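Local coordinates for protein alpha,alpha-trehalose-phosphate synthase (UDP-forming) (Burkholderia multivorans, PDB 5UOF) that belongs to glycosyltransferase family 20 and, as a member of that family, has the two-domain GT-B architecture, at residues A447-L450 against S451-R454; T456-A459 against D460-V464. One frame throughout, in Å; residues are numbered along the deposited sequence.

Interactions 1 and 2 follow one another along helix 450-472, their centres about 14 Å apart. Interaction 1 is the helix start: residues 447-450 leave helix 431-447, and an aspartate caps the first turn, which residues 451-454 continue. Interaction 2, residues 456-459 against 460-464, lies well inside the helix, where regular i to i+4 backbone bonds do the holding. Both are partly buried. Leu450, Trp453, Phe457, Val458 and Leu461 are buried, Trp453 and Phe457 both meeting Trp137 of strand 135-139; Arg454 is buried too, bonded to Tyr238 and Gly35 O. Carboxylate, hydroxyl and water chemistry dominates the cap; apolar contact and an arginine lying against a valine mark the helix body.

Interaction 1 of 2, residues A447-L450 against S451-R454; sequences ANDL and SVWR. With EDO (1,2-ethanediol), chain G.
Asp449 sits at the N-cap of helix 450-472, and its carboxylate reaches forward to Ser451. Starting from CB, the side chain turns with CG between the backbone N and the carbonyl carbon (chi1 75°), which brings the carboxylate within bonding distance of Ser451. CB and CG lie beside a bound 1,2-ethanediol, probably from the crystallisation liquor. At the tip the two oxygens divide the work. Asp449 OD1 accepts from Ser451 N at 2.9 Å, a bent capping bond arriving from above the carboxylate plane, and, in the conformer modelled here, from Ser451 OG at 2.6 Å, on the syn lone pair. In the crystal Asp449 OD2 accepts from O1 of the ethanediol at 2.8 Å, and the diol's O2 takes the Asp449 N-H along a nearly straight line (173°).

The backbone carries the turn onward. Val452 N donates to Asp449 O at 2.8 Å, and a water accepts from Trp453 N and probably donates to Asp449 O. Alongside, Leu450 and Trp453 point the same way, Leu450 CD1 approaching Trp453 CE3 at 3.8 Å; helix 32-43 packs against both. Asn448 crosses Val452 at about a right angle, with Asn448 OD1 at 3.4 Å from Val452 CB, while its ND2 bonds Glu404 and Pro234 O. Ser451 CA lies over one face of the Arg454 guanidinium, toward its rim, and that group bonds Tyr238 and Gly35 O.

The bond from Ser451 N helps fix the carboxylate's rotation, and OG adds a second in this conformer. A negative group at the positive end of the helix dipole would probably be favoured in its ionised form.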
loop_
_atom_site.group_PDB
_atom_site.type_symbol
_atom_site.label_atom_id
_atom_site.label_comp_id
_atom_site.label_asym_id
_atom_site.label_seq_id
_atom_site.Cartn_x
_atom_site.Cartn_y
_atom_site.Cartn_z
ATOM N N ALA A 447 -9.871 -4.695 -30.306
ATOM C CA ALA A 447 -8.465 -4.627 -30.682
ATOM C C ALA A 447 -7.566 -5.385 -29.721
ATOM O O ALA A 447 -6.393 -5.598 -30.033
ATOM C CB ALA A 447 -7.998 -3.175 -30.769
ATOM N N ASN A 448 -8.087 -5.786 -28.567
ATOM C CA ASN A 448 -7.351 -6.611 -27.615
ATOM C C ASN A 448 -8.283 -7.718 -27.126
ATOM O O ASN A 448 -8.579 -7.841 -25.936
ATOM C CB ASN A 448 -6.823 -5.780 -26.444
ATOM C CG ASN A 448 -6.077 -6.623 -25.446
ATOM O OD1 ASN A 448 -5.415 -7.587 -25.831
ATOM N ND2 ASN A 448 -6.214 -6.306 -24.154
ATOM N N ASP A 449 -8.776 -8.531 -28.058
ATOM C CA ASP A 449 -9.631 -9.628 -27.634
ATOM C C ASP A 449 -8.769 -10.755 -27.058
ATOM O O ASP A 449 -7.538 -10.692 -27.061
ATOM C CB ASP A 449 -10.562 -10.080 -28.777
ATOM C CG ASP A 449 -9.872 -10.901 -29.875
ATOM O OD1 ASP A 449 -8.767 -11.431 -29.701
ATOM O OD2 ASP A 449 -10.484 -11.034 -30.957
ATOM N N LEU A 450 -9.436 -11.770 -26.510
ATOM C CA LEU A 450 -8.733 -12.795 -25.740
ATOM C C LEU A 450 -7.637 -13.481 -26.555
ATOM O O LEU A 450 -6.650 -13.969 -25.981
ATOM C CB LEU A 450 -9.740 -13.820 -25.218
ATOM C CG LEU A 450 -9.231 -14.976 -24.349
ATOM C CD1 LEU A 450 -8.391 -14.446 -23.178
ATOM C CD2 LEU A 450 -10.424 -15.762 -23.806
ATOM N N SER A 451 -7.779 -13.530 -27.888
ATOM C CA SER A 451 -6.744 -14.171 -28.689
ATOM C C SER A 451 -5.436 -13.390 -28.668
ATOM O O SER A 451 -4.374 -13.979 -28.895
ATOM C CB SER A 451 -7.218 -14.355 -30.135
ATOM O OG SER A 451 -7.138 -13.140 -30.856
ATOM N N VAL A 452 -5.480 -12.083 -28.387
ATOM C CA VAL A 452 -4.247 -11.303 -28.330
ATOM C C VAL A 452 -3.386 -11.758 -27.153
ATOM O O VAL A 452 -2.181 -11.975 -27.301
ATOM C CB VAL A 452 -4.560 -9.797 -28.269
ATOM C CG1 VAL A 452 -3.268 -8.979 -28.167
ATOM C CG2 VAL A 452 -5.369 -9.392 -29.513
ATOM N N TRP A 453 -3.996 -11.928 -25.978
ATOM C CA TRP A 453 -3.276 -12.467 -24.822
ATOM C C TRP A 453 -2.623 -13.797 -25.156
ATOM O O TRP A 453 -1.415 -13.987 -24.972
ATOM C CB TRP A 453 -4.254 -12.626 -23.655
ATOM C CG TRP A 453 -3.727 -13.265 -22.405
ATOM C CD1 TRP A 453 -2.922 -12.689 -21.459
ATOM C CD2 TRP A 453 -4.038 -14.579 -21.920
ATOM N NE1 TRP A 453 -2.686 -13.579 -20.434
ATOM C CE2 TRP A 453 -3.380 -14.734 -20.681
ATOM C CE3 TRP A 453 -4.813 -15.636 -22.410
ATOM C CZ2 TRP A 453 -3.462 -15.905 -19.936
ATOM C CZ3 TRP A 453 -4.899 -16.793 -21.666
ATOM C CH2 TRP A 453 -4.222 -16.924 -20.445
ATOM N N ARG A 454 -3.421 -14.732 -25.663
ATOM C CA ARG A 454 -2.915 -16.059 -25.964
ATOM C C ARG A 454 -1.805 -16.004 -27.008
ATOM O O ARG A 454 -0.713 -16.560 -26.813
ATOM C CB ARG A 454 -4.072 -16.933 -26.441
ATOM C CG ARG A 454 -3.622 -18.195 -27.114
ATOM C CD ARG A 454 -4.805 -19.091 -27.444
ATOM N NE ARG A 454 -5.630 -18.577 -28.529
ATOM C CZ ARG A 454 -6.858 -18.094 -28.371
ATOM N NH1 ARG A 454 -7.417 -18.046 -27.167
ATOM N NH2 ARG A 454 -7.527 -17.657 -29.425
HETATM C C1 EDO G . -7.261 -9.716 -32.680
HETATM O O1 EDO G . -8.508 -10.420 -32.784
HETATM C C2 EDO G . -7.499 -8.299 -32.160
HETATM O O2 EDO G . -8.202 -8.334 -30.906
HETATM O O HOH W 1 -6.397 -10.338 -24.582
#

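Interaction 2 of 2, residues T456-A459 against D460-V464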
loop_
_atom_site.group_PDB
_atom_site.type_symbol
_atom_site.label_atom_id
_atom_site.label_comp_id
_atom_site.label_asym_id
_atom_site.label_seq_id
_atom_site.Cartn_x
_atom_site.Cartn_y
_atom_site.Cartn_z
ATOM N N THR A 456 0.097 -13.493 -28.307
ATOM C CA THR A 456 1.325 -12.742 -28.059
ATOM C C THR A 456 2.180 -13.420 -26.995
ATOM O O THR A 456 3.411 -13.434 -27.095
ATOM C CB THR A 456 0.997 -11.301 -27.665
ATOM O OG1 THR A 456 0.164 -11.298 -26.507
ATOM C CG2 THR A 456 0.254 -10.602 -28.803
ATOM N N PHE A 457 1.547 -14.002 -25.969
ATOM C CA PHE A 457 2.346 -14.674 -24.950
ATOM C C PHE A 457 3.015 -15.914 -25.531
ATOM O O PHE A 457 4.218 -16.127 -25.345
ATOM C CB PHE A 457 1.499 -15.037 -23.728
ATOM C CG PHE A 457 2.327 -15.358 -22.510
ATOM C CD1 PHE A 457 2.947 -16.591 -22.373
ATOM C CD2 PHE A 457 2.507 -14.414 -21.513
ATOM C CE1 PHE A 457 3.727 -16.881 -21.260
ATOM C CE2 PHE A 457 3.279 -14.692 -20.395
ATOM C CZ PHE A 457 3.897 -15.932 -20.266
ATOM N N VAL A 458 2.259 -16.724 -26.277
ATOM C CA VAL A 458 2.847 -17.920 -26.883
ATOM C C VAL A 458 3.953 -17.535 -27.862
ATOM O O VAL A 458 4.995 -18.197 -27.933
ATOM C CB VAL A 458 1.753 -18.772 -27.551
ATOM C CG1 VAL A 458 2.384 -19.879 -28.407
ATOM C CG2 VAL A 458 0.833 -19.368 -26.493
ATOM N N ALA A 459 3.756 -16.448 -28.616
ATOM C CA ALA A 459 4.790 -15.990 -29.540
ATOM C C ALA A 459 6.059 -15.587 -28.804
ATOM O O ALA A 459 7.171 -15.820 -29.293
ATOM C CB ALA A 459 4.277 -14.820 -30.380
ATOM N N ASP A 460 5.923 -14.972 -27.628
ATOM C CA ASP A 460 7.116 -14.603 -26.875
ATOM C C ASP A 460 7.839 -15.838 -26.345
ATOM O O ASP A 460 9.071 -15.862 -26.309
ATOM C CB ASP A 460 6.757 -13.635 -25.749
ATOM C CG ASP A 460 6.442 -12.230 -26.267
ATOM O OD1 ASP A 460 6.687 -11.973 -27.466
ATOM O OD2 ASP A 460 5.946 -11.386 -25.487
ATOM N N LEU A 461 7.097 -16.877 -25.946
ATOM C CA LEU A 461 7.744 -18.139 -25.587
ATOM C C LEU A 461 8.484 -18.729 -26.777
ATOM O O LEU A 461 9.615 -19.216 -26.646
ATOM C CB LEU A 461 6.711 -19.135 -25.064
ATOM C CG LEU A 461 6.196 -18.923 -23.646
ATOM C CD1 LEU A 461 5.051 -19.867 -23.369
ATOM C CD2 LEU A 461 7.330 -19.132 -22.644
ATOM N N ARG A 462 7.860 -18.697 -27.954
ATOM C CA ARG A 462 8.534 -19.215 -29.135
ATOM C C ARG A 462 9.768 -18.393 -29.475
ATOM O O ARG A 462 10.757 -18.941 -29.976
ATOM C CB ARG A 462 7.556 -19.265 -30.309
ATOM C CG ARG A 462 6.496 -20.323 -30.127
ATOM C CD ARG A 462 5.436 -20.300 -31.215
ATOM N NE ARG A 462 4.514 -21.422 -31.060
ATOM C CZ ARG A 462 3.266 -21.441 -31.519
ATOM N NH1 ARG A 462 2.772 -20.392 -32.164
ATOM N NH2 ARG A 462 2.505 -22.510 -31.323
ATOM N N SER A 463 9.743 -17.085 -29.198
ATOM C CA SER A 463 10.923 -16.259 -29.446
ATOM C C SER A 463 12.080 -16.655 -28.538
ATOM O O SER A 463 13.242 -16.625 -28.961
ATOM C CB SER A 463 10.590 -14.780 -29.262
ATOM O OG SER A 463 9.802 -14.324 -30.344
ATOM N N VAL A 464 11.789 -17.000 -27.279
ATOM C CA VAL A 464 12.835 -17.510 -26.395
ATOM C C VAL A 464 13.492 -18.739 -27.013
ATOM O O VAL A 464 14.723 -18.839 -27.089
ATOM C CB VAL A 464 12.262 -17.820 -25.002
ATOM C CG1 VAL A 464 13.344 -18.461 -24.117
ATOM C CG2 VAL A 464 11.740 -16.560 -24.357
HETATM O O HOH W 2 7.591 -15.838 -32.005
#
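Phe457 turns its ring with CG opposite the backbone N (chi1 -163°), while Leu461, one turn on, sets CG opposite its own carbonyl carbon (chi1 -76°), and the two side chains meet at a slant. Leu461 CD1 comes to the edge of the phenyl ring, near its plane, 3.9 Å from Phe457 CE1. Beyond the helix the Phe457 ring stacks on Trp137 and also meets Tyr233, whose OH bonds Asp460 OD2.

On another side of the helix, the Arg462 chain runs extended from CG to NE and lays its guanidinium over Val458. Val458 CG1 lies above the centre of that flat group, 3.6 Å from Arg462 CZ. Arg462 also touches helix 32-43 through Glu42 and Thr43.

The backbone follows the alpha-helical pattern: Leu461 N donates to Phe457 O at 3.0 Å, and Arg462 N to Val458 O at 2.9 Å. Ser463 N donates to Ala459 O, and a water that bonds Ser463 OG donates to Ala459 O as well, at 2.7 Å.

Val458 thus meets the guanidinium through its flat face, a contact that does not use the N-H groups at its edges, while Ala459 O takes both a helix bond and a water.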